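Local coordinates for EDTA monooxygenase (EDTA-degrading bacterium BNC1, PDB 5DQP), which probably oxidises EDTA with molecular oxygen and reduced FMN, as a flavin-dependent monooxygenase that works with a partner flavin reductase, at residues 94-99 against 125-130; 294-299 against 346-351. All blocks are in the same frame, centred on the assembly; numbering follows the deposited sequence.

Contact 1. Residues 94-99 against 125-130; sequences TASTSF and VTTANP
Parallel strand pairing at the ends of strands 90-96 and 120-125, running on into the loops that follow them, joins Ser96 to Val125, whose CA atoms lie 4.8 Å apart. Two backbone bonds bracket the bridge: Val125 N reaches Ala95 O weakly at 3.3 Å, and Thr97 N gives Val125 O a firm bond of 2.8 Å. The acceptor Val125 O also receives a CA-H...O contact from Ser96.

From Ser96 onward, side chains extend the contact. A chi1 of 176° swings Ser96 OG to the carbonyl side of its own residue, where it accepts from Ser98 N in an ST turn; the same OG shares a hydrogen bond with Thr127 OG1 at 2.6 Å. The turn brings Ser98 OG within 3.0 Å of Thr127 N, which donates to it, so Thr127 is gripped through both its hydroxyl and its amide. Phe99 presents its ring edge to the same residue, with CE2 3.5 Å from Thr127 CB and the methyl CG2 lying in the ring plane. At the other end, Thr94 CG2 meets Val125 CG2 at 3.7 Å, while Thr94 OG1 bonds to Leu55 O.

Adjacent parallel strands passing into loops at one barrel end are characteristic of the TIM-barrel fold of bacterial luciferase-like monooxygenases, and Thr94 is a predicted FMN-binding residue here.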
loop_
_atom_site.group_PDB
_atom_site.type_symbol
_atom_site.label_atom_id
_atom_site.label_comp_id
_atom_site.label_asym_id
_atom_site.label_seq_id
_atom_site.Cartn_x
_atom_site.Cartn_y
_atom_site.Cartn_z
ATOM N N THR A 94 -4.053 -8.653 3.753
ATOM C CA THR A 94 -4.864 -9.436 2.835
ATOM C C THR A 94 -4.856 -8.807 1.451
ATOM O O THR A 94 -5.125 -7.608 1.310
ATOM C CB THR A 94 -6.304 -9.528 3.346
ATOM O OG1 THR A 94 -6.313 -10.188 4.604
ATOM C CG2 THR A 94 -7.194 -10.285 2.354
ATOM N N ALA A 95 -4.596 -9.622 0.427
ATOM C CA ALA A 95 -4.896 -9.175 -0.926
ATOM C C ALA A 95 -5.300 -10.372 -1.785
ATOM O O ALA A 95 -4.800 -11.484 -1.598
ATOM C CB ALA A 95 -3.710 -8.436 -1.548
ATOM N N SER A 96 -6.178 -10.114 -2.754
ATOM C CA SER A 96 -6.845 -11.158 -3.521
ATOM C C SER A 96 -6.011 -11.624 -4.714
ATOM O O SER A 96 -5.393 -10.823 -5.412
ATOM C CB SER A 96 -8.193 -10.639 -4.028
ATOM O OG SER A 96 -8.840 -11.602 -4.853
ATOM N N THR A 97 -6.021 -12.927 -4.972
ATOM C CA THR A 97 -5.448 -13.408 -6.225
ATOM C C THR A 97 -6.416 -13.261 -7.400
ATOM O O THR A 97 -6.017 -13.468 -8.556
ATOM C CB THR A 97 -5.024 -14.880 -6.101
ATOM O OG1 THR A 97 -6.148 -15.661 -5.683
ATOM C CG2 THR A 97 -3.880 -15.031 -5.095
ATOM N N SER A 98 -7.679 -12.931 -7.127
ATOM C CA SER A 98 -8.694 -12.880 -8.175
ATOM C C SER A 98 -8.653 -11.563 -8.928
ATOM O O SER A 98 -8.833 -11.536 -10.147
ATOM C CB SER A 98 -10.085 -13.062 -7.572
ATOM O OG SER A 98 -10.191 -14.319 -6.953
ATOM N N PHE A 99 -8.456 -10.485 -8.219
ATOM C CA PHE A 99 -8.457 -9.170 -8.782
ATOM C C PHE A 99 -7.247 -8.401 -8.292
ATOM O O PHE A 99 -7.344 -7.389 -7.651
ATOM C CB PHE A 99 -9.748 -8.451 -8.413
ATOM C CG PHE A 99 -10.969 -9.235 -8.741
ATOM C CD1 PHE A 99 -11.410 -9.317 -10.016
ATOM C CD2 PHE A 99 -11.615 -9.957 -7.778
ATOM C CE1 PHE A 99 -12.503 -10.063 -10.318
ATOM C CE2 PHE A 99 -12.713 -10.697 -8.067
ATOM C CZ PHE A 99 -13.162 -10.753 -9.343
ATOM N N VAL A 125 -5.841 -14.457 -0.595
ATOM C CA VAL A 125 -7.214 -14.949 -0.590
ATOM C C VAL A 125 -7.730 -15.012 -2.028
ATOM O O VAL A 125 -7.128 -14.473 -2.951
ATOM C CB VAL A 125 -8.150 -14.086 0.290
ATOM C CG1 VAL A 125 -7.663 -14.069 1.755
ATOM C CG2 VAL A 125 -8.277 -12.666 -0.253
ATOM N N THR A 126 -8.840 -15.716 -2.212
ATOM C CA THR A 126 -9.599 -15.616 -3.448
ATOM C C THR A 126 -10.879 -14.846 -3.174
ATOM O O THR A 126 -11.307 -14.705 -2.028
ATOM C CB THR A 126 -9.939 -16.992 -4.037
ATOM O OG1 THR A 126 -10.986 -17.590 -3.266
ATOM C CG2 THR A 126 -8.716 -17.897 -4.049
ATOM N N THR A 127 -11.502 -14.355 -4.234
ATOM C CA THR A 127 -12.675 -13.506 -4.092
ATOM C C THR A 127 -13.920 -14.275 -4.501
ATOM O O THR A 127 -14.028 -14.739 -5.638
ATOM C CB THR A 127 -12.558 -12.234 -4.924
ATOM O OG1 THR A 127 -11.415 -11.477 -4.501
ATOM C CG2 THR A 127 -13.808 -11.420 -4.751
ATOM N N ALA A 128 -14.865 -14.375 -3.584
ATOM C CA ALA A 128 -16.172 -14.914 -3.898
ATOM C C ALA A 128 -17.279 -13.878 -3.778
ATOM O O ALA A 128 -18.420 -14.175 -4.142
ATOM C CB ALA A 128 -16.478 -16.114 -2.991
ATOM N N ASN A 129 -16.985 -12.677 -3.288
ATOM C CA ASN A 129 -18.021 -11.665 -3.129
ATOM C C ASN A 129 -18.307 -10.995 -4.478
ATOM O O ASN A 129 -17.432 -10.314 -5.033
ATOM C CB ASN A 129 -17.592 -10.645 -2.071
ATOM C CG ASN A 129 -18.684 -9.628 -1.755
ATOM O OD1 ASN A 129 -19.701 -9.568 -2.439
ATOM N ND2 ASN A 129 -18.474 -8.831 -0.714
ATOM N N PRO A 130 -19.509 -11.160 -5.041
ATOM C CA PRO A 130 -19.789 -10.551 -6.359
ATOM C C PRO A 130 -19.764 -9.026 -6.370
ATOM O O PRO A 130 -19.614 -8.445 -7.452
ATOM C CB PRO A 130 -21.186 -11.087 -6.711
ATOM C CG PRO A 130 -21.782 -11.479 -5.375
ATOM C CD PRO A 130 -20.657 -11.936 -4.525
#

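Contact 2. Residues 294-299 against 346-351; sequences QRIEAL and LSLRQL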
loop_
_atom_site.group_PDB
_atom_site.type_symbol
_atom_site.label_atom_id
_atom_site.label_comp_id
_atom_site.label_asym_id
_atom_site.label_seq_id
_atom_site.Cartn_x
_atom_site.Cartn_y
_atom_site.Cartn_z
ATOM N N GLN A 294 -34.761 -15.454 22.131
ATOM C CA GLN A 294 -34.903 -15.702 20.699
ATOM C C GLN A 294 -33.699 -16.467 20.159
ATOM O O GLN A 294 -33.852 -17.465 19.445
ATOM C CB GLN A 294 -35.077 -14.375 19.950
ATOM C CG GLN A 294 -35.173 -14.512 18.426
ATOM C CD GLN A 294 -34.590 -13.316 17.671
ATOM O OE1 GLN A 294 -35.099 -12.195 17.760
ATOM N NE2 GLN A 294 -33.521 -13.558 16.916
ATOM N N ARG A 295 -32.516 -16.010 20.495
ATOM C CA ARG A 295 -31.354 -16.633 19.932
ATOM C C ARG A 295 -31.212 -18.084 20.383
ATOM O O ARG A 295 -30.782 -18.925 19.630
ATOM C CB ARG A 295 -30.092 -15.819 20.196
ATOM C CG ARG A 295 -30.246 -14.307 20.161
ATOM C CD ARG A 295 -30.660 -13.794 18.818
ATOM N NE ARG A 295 -29.499 -13.743 17.951
ATOM C CZ ARG A 295 -29.515 -13.745 16.624
ATOM N NH1 ARG A 295 -30.657 -13.795 15.968
ATOM N NH2 ARG A 295 -28.374 -13.700 15.956
ATOM N N ILE A 296 -31.540 -18.357 21.632
ATOM C CA ILE A 296 -31.353 -19.699 22.175
ATOM C C ILE A 296 -32.405 -20.654 21.616
ATOM O O ILE A 296 -32.097 -21.808 21.296
ATOM C CB ILE A 296 -31.349 -19.663 23.715
ATOM C CG1 ILE A 296 -30.115 -18.912 24.220
ATOM C CG2 ILE A 296 -31.345 -21.061 24.276
ATOM C CD1 ILE A 296 -30.121 -18.636 25.720
ATOM N N GLU A 297 -33.652 -20.193 21.449
ATOM C CA GLU A 297 -34.626 -21.037 20.760
ATOM C C GLU A 297 -34.220 -21.250 19.300
ATOM O O GLU A 297 -34.299 -22.369 18.784
ATOM C CB GLU A 297 -36.042 -20.447 20.878
ATOM C CG GLU A 297 -36.247 -19.069 20.227
ATOM C CD GLU A 297 -36.712 -19.138 18.769
ATOM O OE1 GLU A 297 -37.044 -20.251 18.299
ATOM O OE2 GLU A 297 -36.743 -18.074 18.096
ATOM N N ALA A 298 -33.743 -20.203 18.629
ATOM C CA ALA A 298 -33.239 -20.390 17.274
ATOM C C ALA A 298 -32.190 -21.502 17.215
ATOM O O ALA A 298 -32.215 -22.348 16.316
ATOM C CB ALA A 298 -32.665 -19.078 16.743
ATOM N N LEU A 299 -31.258 -21.523 18.167
ATOM C CA LEU A 299 -30.196 -22.523 18.118
ATOM C C LEU A 299 -30.730 -23.931 18.377
ATOM O O LEU A 299 -30.301 -24.897 17.727
ATOM C CB LEU A 299 -29.111 -22.167 19.131
ATOM C CG LEU A 299 -27.844 -23.012 19.125
ATOM C CD1 LEU A 299 -27.184 -23.010 17.738
ATOM C CD2 LEU A 299 -26.893 -22.473 20.186
ATOM N N LEU A 346 -20.987 -28.551 27.652
ATOM C CA LEU A 346 -21.722 -27.299 27.713
ATOM C C LEU A 346 -23.224 -27.536 27.771
ATOM O O LEU A 346 -23.739 -28.567 27.316
ATOM C CB LEU A 346 -21.388 -26.402 26.517
ATOM C CG LEU A 346 -19.917 -25.957 26.377
ATOM C CD1 LEU A 346 -19.731 -25.033 25.202
ATOM C CD2 LEU A 346 -19.352 -25.288 27.647
ATOM N N SER A 347 -23.916 -26.569 28.376
ATOM C CA SER A 347 -25.343 -26.401 28.208
ATOM C C SER A 347 -25.615 -25.656 26.905
ATOM O O SER A 347 -24.709 -25.116 26.260
ATOM C CB SER A 347 -25.931 -25.621 29.381
ATOM O OG SER A 347 -25.447 -24.295 29.350
ATOM N N LEU A 348 -26.885 -25.617 26.517
ATOM C CA LEU A 348 -27.244 -24.884 25.308
ATOM C C LEU A 348 -26.953 -23.396 25.451
ATOM O O LEU A 348 -26.461 -22.758 24.514
ATOM C CB LEU A 348 -28.716 -25.121 24.988
ATOM C CG LEU A 348 -29.215 -24.445 23.716
ATOM C CD1 LEU A 348 -28.388 -24.870 22.476
ATOM C CD2 LEU A 348 -30.695 -24.773 23.534
ATOM N N ARG A 349 -27.269 -22.824 26.614
ATOM C CA ARG A 349 -27.022 -21.406 26.856
ATOM C C ARG A 349 -25.543 -21.083 26.735
ATOM O O ARG A 349 -25.170 -20.024 26.222
ATOM C CB ARG A 349 -27.528 -21.016 28.252
ATOM C CG ARG A 349 -27.580 -19.511 28.483
ATOM C CD ARG A 349 -27.542 -19.135 29.969
ATOM N NE ARG A 349 -28.733 -19.568 30.708
ATOM C CZ ARG A 349 -29.951 -19.063 30.533
ATOM N NH1 ARG A 349 -30.155 -18.110 29.630
ATOM N NH2 ARG A 349 -30.973 -19.518 31.251
ATOM N N GLN A 350 -24.685 -21.973 27.238
ATOM C CA GLN A 350 -23.255 -21.749 27.121
ATOM C C GLN A 350 -22.816 -21.880 25.673
ATOM O O GLN A 350 -22.025 -21.075 25.183
ATOM C CB GLN A 350 -22.484 -22.732 28.014
ATOM C CG GLN A 350 -22.669 -22.495 29.506
ATOM C CD GLN A 350 -22.061 -23.597 30.338
ATOM O OE1 GLN A 350 -22.100 -24.770 29.961
ATOM N NE2 GLN A 350 -21.500 -23.232 31.480
ATOM N N LEU A 351 -23.313 -22.900 24.982
ATOM C CA LEU A 351 -22.928 -23.112 23.597
ATOM C C LEU A 351 -23.289 -21.911 22.716
ATOM O O LEU A 351 -22.508 -21.529 21.845
ATOM C CB LEU A 351 -23.583 -24.398 23.083
ATOM C CG LEU A 351 -23.344 -24.759 21.618
ATOM C CD1 LEU A 351 -21.864 -25.085 21.371
ATOM C CD2 LEU A 351 -24.248 -25.937 21.236
#
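Leu348 points its isobutyl group at helix 292-303 and divides its two methyls between neighbouring side chains there. CD2 lies 3.8 Å from Ile296 CG2, and CD1 lies 3.6 Å from Leu299 CD2. In each pair the side chains run antiparallel, interdigitating from the two helices, so methyl branches meet alongside one another. Two torsions of Leu348 set this up: chi1 (-178°) carries CG toward helix 292-303, and chi2 (57°) turns the methyls so that one faces Ile296 and the other Leu299. Ile296 works with two branches. Its CG2 serves Leu348, whereas CD1 runs out to the aliphatic part of Arg349, 3.9 Å from CG, the two chains crossing obliquely.

The arrangement is apolar helix-to-helix packing at the N-terminal end of helix 348-354, with the closest backbone approach, 6.6 Å, between Ile296 CA and Arg349 CA. Residues i and i+3 of the first helix, Ile296 and Leu299, face the second together, and no hydrogen bond links the two segments. A capping box defines the start of helix 348-354: Gln350 N donates to Ser347 OG at 3.2 Å, and Ser347 N donates back to Gln350 OE1 at 3.0 Å.

The CB of Arg349 leaves its backbone on the side away from helix 292-303; a bend at chi3 (-66°) turns the chain end back, with NH1 3.9 Å from Ile296 CD1 and the guanidinium set obliquely to that methyl. Its NE forms a salt bridge with Asp313, which holds the charged end at the exposed margin. Farther along, Leu299 CD2 comes within 4.5 Å of Leu351 CG, and Met337 of helix 331-344 packs against Leu299 as well.

Overall arrangement
Contact 1 and contact 2 lie in series along the chain and are separate in space: their centres are about 34 Å apart and their nearest atoms about 20 Å. Contact 1, centred about 15 Å from the centre of the chain, belongs to the parallel barrel sheet and contributes Thr94 to the predicted FMN site. Of the other predicted members, Asp57 has its side chain about 4 Å from that of Thr94, and Tyr147 lies about 4 Å from Thr126, side chain to side chain. A bound PE4 molecule, probably from crystallisation, sits about 3 Å from the Thr94 side chain. Contact 2, centred about 27 Å from the chain centre, joins helices and lies away from the annotated sites.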